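Local coordinates for pectinesterase 1 (Solanum lycopersicum, PDB 1XG2), which hydrolyses the methyl esters of pectin to free carboxylates and methanol, and may prepare fruit cell walls for softening during ripening, at residues K288-P291 with A295-I298; S302-R305 with A310-D313; I99-G104 with D108-L113. All blocks are in the same frame, centred on the assembly; numbering follows the deposited sequence. Where two conformers were deposited one is given.

Overall arrangement
The chain is the catalytic pectinesterase part of a longer precursor, folded as a parallel beta-helix. Contacts 1 and 2 follow one another in its C-terminal tail, a run of short helices laid over the sheet that includes strands 140-144 and 160-164. Their centres are 13 Å apart, and they probably share two hydrogen bonds, Trp303 NE1 with Ile298 O (2.9 Å) and Ala295 N with Asp313 O (3.2 Å). Contact 3 lies across the chain's centre, about 30 Å from contact 1 and 29 Å from contact 2 between centres. It alone adjoins the active site: it contains Gln109, a substrate-binding residue by similarity, whose side chain touches Asp132, the predicted proton donor.

Contact 1: residues K288-P291 with A295-I298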
loop_
_atom_site.group_PDB
_atom_site.type_symbol
_atom_site.label_atom_id
_atom_site.label_comp_id
_atom_site.label_asym_id
_atom_site.label_seq_id
_atom_site.Cartn_x
_atom_site.Cartn_y
_atom_site.Cartn_z
ATOM N N LYS A 288 -20.184 -11.959 4.355
ATOM C CA LYS A 288 -19.410 -10.882 4.981
ATOM C C LYS A 288 -17.887 -11.034 4.798
ATOM O O LYS A 288 -17.135 -10.061 4.963
ATOM C CB LYS A 288 -19.774 -10.764 6.463
ATOM C CG LYS A 288 -21.209 -10.253 6.668
ATOM C CD LYS A 288 -21.571 -10.153 8.140
ATOM C CE LYS A 288 -23.015 -9.688 8.351
ATOM N NZ LYS A 288 -23.305 -9.525 9.817
ATOM N N ALA A 289 -17.437 -12.249 4.484
ATOM C CA ALA A 289 -16.042 -12.501 4.136
ATOM C C ALA A 289 -15.762 -12.230 2.653
ATOM O O ALA A 289 -14.620 -11.934 2.271
ATOM C CB ALA A 289 -15.673 -13.927 4.477
ATOM N N MET A 290 -16.805 -12.312 1.825
ATOM C CA MET A 290 -16.645 -12.262 0.365
ATOM C C MET A 290 -16.016 -10.966 -0.173
ATOM O O MET A 290 -15.270 -11.016 -1.139
ATOM C CB MET A 290 -17.976 -12.532 -0.354
ATOM C CG MET A 290 -18.093 -13.962 -0.901
ATOM S SD MET A 290 -17.051 -14.300 -2.348
ATOM C CE MET A 290 -17.712 -13.151 -3.494
ATOM N N PRO A 291 -16.320 -9.823 0.422
ATOM C CA PRO A 291 -15.704 -8.554 0.000
ATOM C C PRO A 291 -14.177 -8.531 0.047
ATOM O O PRO A 291 -13.571 -7.662 -0.586
ATOM C CB PRO A 291 -16.267 -7.551 0.997
ATOM C CG PRO A 291 -17.542 -8.144 1.437
ATOM C CD PRO A 291 -17.292 -9.610 1.507
ATOM N N ALA A 295 -11.514 -11.678 -6.023
ATOM C CA ALA A 295 -12.548 -11.221 -6.941
ATOM C C ALA A 295 -13.099 -9.841 -6.556
ATOM O O ALA A 295 -13.261 -8.978 -7.407
ATOM C CB ALA A 295 -13.670 -12.241 -6.995
ATOM N N LYS A 296 -13.366 -9.623 -5.275
ATOM C CA LYS A 296 -14.062 -8.408 -4.861
ATOM C C LYS A 296 -13.128 -7.272 -4.445
ATOM O O LYS A 296 -13.416 -6.112 -4.719
ATOM C CB LYS A 296 -15.032 -8.711 -3.717
ATOM C CG LYS A 296 -16.095 -9.741 -4.058
ATOM C CD LYS A 296 -17.023 -9.272 -5.168
ATOM C CE LYS A 296 -17.964 -10.400 -5.605
ATOM N NZ LYS A 296 -18.782 -10.008 -6.789
ATOM N N LEU A 297 -12.034 -7.585 -3.757
ATOM C CA LEU A 297 -11.183 -6.535 -3.192
ATOM C C LEU A 297 -10.210 -5.951 -4.217
ATOM O O LEU A 297 -9.957 -4.753 -4.218
ATOM C CB LEU A 297 -10.426 -7.044 -1.965
ATOM C CG LEU A 297 -9.541 -6.018 -1.235
ATOM C CD1 LEU A 297 -10.369 -4.894 -0.629
ATOM C CD2 LEU A 297 -8.734 -6.708 -0.158
ATOM N N ILE A 298 -9.681 -6.801 -5.094
ATOM C CA ILE A 298 -8.723 -6.380 -6.110
ATOM C C ILE A 298 -9.158 -6.681 -7.556
ATOM O O ILE A 298 -8.355 -6.575 -8.468
ATOM C CB ILE A 298 -7.319 -6.994 -5.809
ATOM C CG1 ILE A 298 -7.324 -8.530 -5.853
ATOM C CG2 ILE A 298 -6.821 -6.499 -4.440
ATOM C CD1 ILE A 298 -5.924 -9.146 -5.726
#
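Met290 and Lys296 meet in a partly buried packing contact, without hydrogen bonds between 288-291 and 295-298, where two short helical turns of the C-terminal tail follow each other over the beta-helix. The methionine chain bends at chi2 (-72°) and chi3 (-62°), which turns its terminal methyl back toward the lysine: CE of Met290 lies 3.5 Å from CE of Lys296, tight for two carbons. Flexible and unbranched, methionine suits this task, while lysine offers a long aliphatic stem. In Lys296, chi1 (-59°) sets CG anti to its own carbonyl carbon and 3.3 Å from the carbonyl O of Met290; the bend at chi2 then turns the rest of the stem, and the amine leads away from 288-291. The next carbonyl is also packed against carbon: Pro291 O lies 3.5 Å from CB of Leu297 and 3.6 Å from CB of Lys296. The ring of Pro291 starts away from 295-298, and its fixed phi fits the 3-10 turn at 290-291. Met290 O also has a hydrogen bond with Thr293 OG1 in the link between the turns. Beneath, Leu297 packs on Val162 and Ile298 on Phe142, an apolar underside suited to strands 160-164 and 140-144. Short helical turns packed through leucine and isoleucine against the outside of the sheet form a C-terminal extension on a right-handed parallel beta-helix, the fold of the pectinesterases.

Contact 2: residues S302-R305 with A310-D313; sequences SWLR and AYVD
Part of the C-terminal tail that covers one sheet of the beta-helix, this contact lets Tyr311, in an extended stretch, return against Leu304 of helix 301-304. It is a CH-pi contact: CB of Leu304 sits over one face of the tyrosine ring, 3.9 Å from the centroid and 22° from the normal, displaced toward the rim, its nearest ring atom being CE1 of Tyr311 at 3.6 Å. The methyl CD1 of Leu304 reaches the other end of the ring, 3.7 Å from CG of Tyr311. Leucine suits the site because its CB and CD1 methyl lie on the aromatic ring while the side chain also touches Phe142 and Val121 of the sheet below and Val294 of the preceding helix. Tyr311 touches Phe142 and Val294 too, so the tail and the parallel beta-helix share one apolar layer. The tyrosine places its CG between the backbone N and the carbonyl carbon (chi1 65°), which points the ring at the helix. Its hydroxyl end lies beside Arg305, with OH of Tyr311 3.9 Å from CB of Arg305. Without the ring, as with an alanine here, CB and CD1 of Leu304 would probably lose the surface they rest on and a gap would open toward Phe142 and Val294. At the ring's edge, in its plane, stands OD1 of Asp313.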
loop_
_atom_site.group_PDB
_atom_site.type_symbol
_atom_site.label_atom_id
_atom_site.label_comp_id
_atom_site.label_asym_id
_atom_site.label_seq_id
_atom_site.Cartn_x
_atom_site.Cartn_y
_atom_site.Cartn_z
ATOM N N SER A 302 -9.622 -9.929 -13.829
ATOM C CA SER A 302 -9.472 -9.001 -14.958
ATOM C C SER A 302 -8.028 -8.711 -15.306
ATOM O O SER A 302 -7.740 -8.194 -16.388
ATOM C CB SER A 302 -10.240 -7.693 -14.690
ATOM O OG SER A 302 -9.710 -6.957 -13.589
ATOM N N TRP A 303 -7.114 -9.012 -14.389
ATOM C CA TRP A 303 -5.699 -8.857 -14.648
ATOM C C TRP A 303 -4.803 -10.007 -14.161
ATOM O O TRP A 303 -3.682 -10.112 -14.608
ATOM C CB TRP A 303 -5.189 -7.529 -14.070
ATOM C CG TRP A 303 -5.459 -7.332 -12.612
ATOM C CD1 TRP A 303 -6.607 -6.866 -12.061
ATOM C CD2 TRP A 303 -4.563 -7.583 -11.521
ATOM N NE1 TRP A 303 -6.491 -6.810 -10.695
ATOM C CE2 TRP A 303 -5.241 -7.237 -10.335
ATOM C CE3 TRP A 303 -3.247 -8.056 -11.424
ATOM C CZ2 TRP A 303 -4.657 -7.357 -9.066
ATOM C CZ3 TRP A 303 -2.662 -8.169 -10.162
ATOM C CH2 TRP A 303 -3.366 -7.825 -9.004
ATOM N N LEU A 304 -5.252 -10.856 -13.252
ATOM C CA LEU A 304 -4.350 -11.896 -12.751
ATOM C C LEU A 304 -4.137 -12.988 -13.775
ATOM O O LEU A 304 -3.032 -13.523 -13.884
ATOM C CB LEU A 304 -4.859 -12.516 -11.469
ATOM C CG LEU A 304 -4.476 -11.745 -10.216
ATOM C CD1 LEU A 304 -5.162 -12.375 -9.006
ATOM C CD2 LEU A 304 -2.959 -11.669 -10.035
ATOM N N ARG A 305 -5.181 -13.309 -14.547
ATOM C CA ARG A 305 -5.087 -14.456 -15.449
ATOM C C ARG A 305 -3.952 -14.302 -16.462
ATOM O O ARG A 305 -3.314 -15.298 -16.808
ATOM C CB ARG A 305 -6.441 -14.815 -16.112
ATOM C CG ARG A 305 -6.995 -13.679 -17.017
ATOM C CD ARG A 305 -8.196 -14.049 -17.911
ATOM N NE ARG A 305 -9.500 -13.831 -17.268
ATOM C CZ ARG A 305 -10.162 -12.671 -17.210
ATOM N NH1 ARG A 305 -9.674 -11.560 -17.756
ATOM N NH2 ARG A 305 -11.342 -12.630 -16.597
ATOM N N ALA A 310 -0.707 -18.574 -9.946
ATOM C CA ALA A 310 -1.869 -19.224 -9.350
ATOM C C ALA A 310 -2.613 -18.271 -8.427
ATOM O O ALA A 310 -1.990 -17.490 -7.687
ATOM C CB ALA A 310 -1.455 -20.462 -8.569
ATOM N N TYR A 311 -3.941 -18.330 -8.481
ATOM C CA TYR A 311 -4.777 -17.646 -7.498
ATOM C C TYR A 311 -6.092 -18.361 -7.305
ATOM O O TYR A 311 -6.597 -19.020 -8.219
ATOM C CB TYR A 311 -5.038 -16.170 -7.887
ATOM C CG TYR A 311 -5.838 -15.979 -9.165
ATOM C CD1 TYR A 311 -5.246 -16.125 -10.418
ATOM C CD2 TYR A 311 -7.188 -15.662 -9.119
ATOM C CE1 TYR A 311 -5.978 -15.946 -11.593
ATOM C CE2 TYR A 311 -7.923 -15.494 -10.280
ATOM C CZ TYR A 311 -7.326 -15.635 -11.508
ATOM O OH TYR A 311 -8.082 -15.458 -12.656
ATOM N N VAL A 312 -6.619 -18.239 -6.095
ATOM C CA VAL A 312 -7.973 -18.618 -5.769
ATOM C C VAL A 312 -8.807 -17.350 -5.812
ATOM O O VAL A 312 -8.502 -16.367 -5.138
ATOM C CB VAL A 312 -8.047 -19.273 -4.376
ATOM C CG1 VAL A 312 -9.491 -19.452 -3.910
ATOM C CG2 VAL A 312 -7.293 -20.605 -4.390
ATOM N N ASP A 313 -9.886 -17.401 -6.586
ATOM C CA ASP A 313 -10.754 -16.256 -6.820
ATOM C C ASP A 313 -11.716 -15.927 -5.669
ATOM O O ASP A 313 -12.024 -14.751 -5.414
ATOM C CB ASP A 313 -11.573 -16.524 -8.085
ATOM C CG ASP A 313 -11.991 -15.263 -8.762
ATOM O OD1 ASP A 313 -11.109 -14.502 -9.207
ATOM O OD2 ASP A 313 -13.184 -14.934 -8.891
#

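Contact 3: residues I99-G104 with D108-L113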
loop_
_atom_site.group_PDB
_atom_site.type_symbol
_atom_site.label_atom_id
_atom_site.label_comp_id
_atom_site.label_asym_id
_atom_site.label_seq_id
_atom_site.Cartn_x
_atom_site.Cartn_y
_atom_site.Cartn_z
ATOM N N ILE A 99 13.949 -9.330 -1.254
ATOM C CA ILE A 99 14.183 -7.916 -1.018
ATOM C C ILE A 99 14.352 -7.771 0.476
ATOM O O ILE A 99 13.510 -8.204 1.236
ATOM C CB ILE A 99 13.009 -7.037 -1.497
ATOM C CG1 ILE A 99 12.599 -7.366 -2.951
ATOM C CG2 ILE A 99 13.380 -5.552 -1.385
ATOM C CD1 ILE A 99 13.705 -7.285 -3.964
ATOM N N GLN A 100 15.445 -7.154 0.896
ATOM C CA GLN A 100 15.710 -7.015 2.310
ATOM C C GLN A 100 16.223 -5.642 2.692
ATOM O O GLN A 100 16.855 -4.934 1.891
ATOM C CB GLN A 100 16.673 -8.094 2.795
ATOM C CG GLN A 100 18.022 -8.077 2.172
ATOM C CD GLN A 100 19.058 -8.914 2.977
ATOM O OE1 GLN A 100 20.249 -8.643 2.914
ATOM N NE2 GLN A 100 18.592 -9.930 3.689
ATOM N N ASN A 101 15.911 -5.282 3.930
ATOM C CA ASN A 101 16.479 -4.107 4.573
ATOM C C ASN A 101 17.145 -4.569 5.873
ATOM O O ASN A 101 16.493 -5.123 6.757
ATOM C CB ASN A 101 15.413 -3.037 4.803
ATOM C CG ASN A 101 16.008 -1.718 5.267
ATOM O OD1 ASN A 101 16.903 -1.704 6.125
ATOM N ND2 ASN A 101 15.553 -0.620 4.694
ATOM N N THR A 102 18.458 -4.356 5.965
ATOM C CA THR A 102 19.270 -4.873 7.078
ATOM C C THR A 102 19.512 -3.860 8.195
ATOM O O THR A 102 20.359 -4.085 9.067
ATOM C CB THR A 102 20.636 -5.330 6.562
ATOM O OG1 THR A 102 21.294 -4.241 5.904
ATOM C CG2 THR A 102 20.485 -6.401 5.475
ATOM N N ALA A 103 18.793 -2.750 8.181
ATOM C CA ALA A 103 18.979 -1.712 9.202
ATOM C C ALA A 103 18.851 -2.232 10.628
ATOM O O ALA A 103 19.631 -1.856 11.502
ATOM C CB ALA A 103 18.025 -0.561 8.974
ATOM N N GLY A 104 17.873 -3.097 10.862
ATOM C CA GLY A 104 17.656 -3.690 12.171
ATOM C C GLY A 104 16.652 -2.926 13.007
ATOM O O GLY A 104 16.283 -1.803 12.673
ATOM N N ASP A 108 14.419 1.746 13.718
ATOM C CA ASP A 108 12.988 2.015 13.552
ATOM C C ASP A 108 12.542 1.714 12.107
ATOM O O ASP A 108 12.999 0.727 11.518
ATOM C CB ASP A 108 12.639 3.443 14.007
ATOM C CG ASP A 108 12.941 3.672 15.482
ATOM O OD1 ASP A 108 13.024 2.688 16.238
ATOM O OD2 ASP A 108 13.114 4.805 15.957
ATOM N N GLN A 109 11.662 2.534 11.532
ATOM C CA GLN A 109 11.111 2.233 10.199
ATOM C C GLN A 109 12.200 2.088 9.141
ATOM O O GLN A 109 12.986 3.019 8.886
ATOM C CB GLN A 109 10.109 3.297 9.746
ATOM C CG GLN A 109 8.920 3.467 10.677
ATOM C CD GLN A 109 9.021 4.690 11.585
ATOM O OE1 GLN A 109 10.112 5.027 12.063
ATOM N NE2 GLN A 109 7.912 5.348 11.813
ATOM N N ALA A 110 12.232 0.916 8.507
ATOM C CA ALA A 110 13.215 0.627 7.484
ATOM C C ALA A 110 12.625 -0.427 6.521
ATOM O O ALA A 110 12.647 -1.615 6.805
ATOM C CB ALA A 110 14.495 0.130 8.132
ATOM N N VAL A 111 12.094 0.056 5.403
ATOM C CA VAL A 111 11.284 -0.726 4.472
ATOM C C VAL A 111 12.167 -1.565 3.560
ATOM O O VAL A 111 13.175 -1.074 3.031
ATOM C CB VAL A 111 10.395 0.215 3.612
ATOM C CG1 VAL A 111 9.608 -0.590 2.517
ATOM C CG2 VAL A 111 9.452 1.012 4.484
ATOM N N ALA A 112 11.800 -2.837 3.386
ATOM C CA ALA A 112 12.413 -3.665 2.357
ATOM C C ALA A 112 11.791 -3.357 0.996
ATOM O O ALA A 112 12.456 -2.824 0.100
ATOM C CB ALA A 112 12.291 -5.137 2.700
ATOM N N LEU A 113 10.506 -3.649 0.856
ATOM C CA LEU A 113 9.786 -3.424 -0.388
ATOM C C LEU A 113 8.647 -2.425 -0.219
ATOM O O LEU A 113 7.799 -2.581 0.660
ATOM C CB LEU A 113 9.205 -4.745 -0.888
ATOM C CG LEU A 113 8.348 -4.713 -2.156
ATOM C CD1 LEU A 113 9.175 -4.374 -3.380
ATOM C CD2 LEU A 113 7.661 -6.058 -2.315
HETATM O O HOH W 1 13.662 -1.766 11.601
#
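With CG trans to its backbone N (chi1 -171°), Asn101 sends its amide from the end of strand 98-101 to Val111, while in Ile99 the trans branch is CG2, the methyl that meets Ala112. The segments run in nearly opposite directions, and 108-112 is the loop leading into strand 113-115 of another sheet. ND2 of Asn101 donates to Val111 O at 2.9 Å, an almost straight bond (165°); the acceptor lies in the asparagine's amide plane, but the donor stands above the valine's carbonyl plane. OD1 of Asn101 takes the backbone N of Ala103 at 3.0 Å, closing an Asx turn as the chain leaves the strand. ND2 also has a hydrogen bond with Leu71 O; three hydrogen bonds keep this buried amide from turning. Small residues suit the close approach: CB of Ala103 meets CB of Ala110 at 3.7 Å, and CB of Ala112 lies 3.6 Å from Ile99 O. CG2 of Ile99 comes within 3.2 Å of Ala112 O. At the positive phi of Gly104 (94°) a CB would collide with the carbonyl O of Ala103, so glycine suits it. A water lies 2.8 Å from Gly104 O and 2.6 Å from Asp108 O. Polar grip and close packing would be expected to keep the backbone firmly set, consistent with holding Gln109, substrate-binding by similarity, beside Asp132.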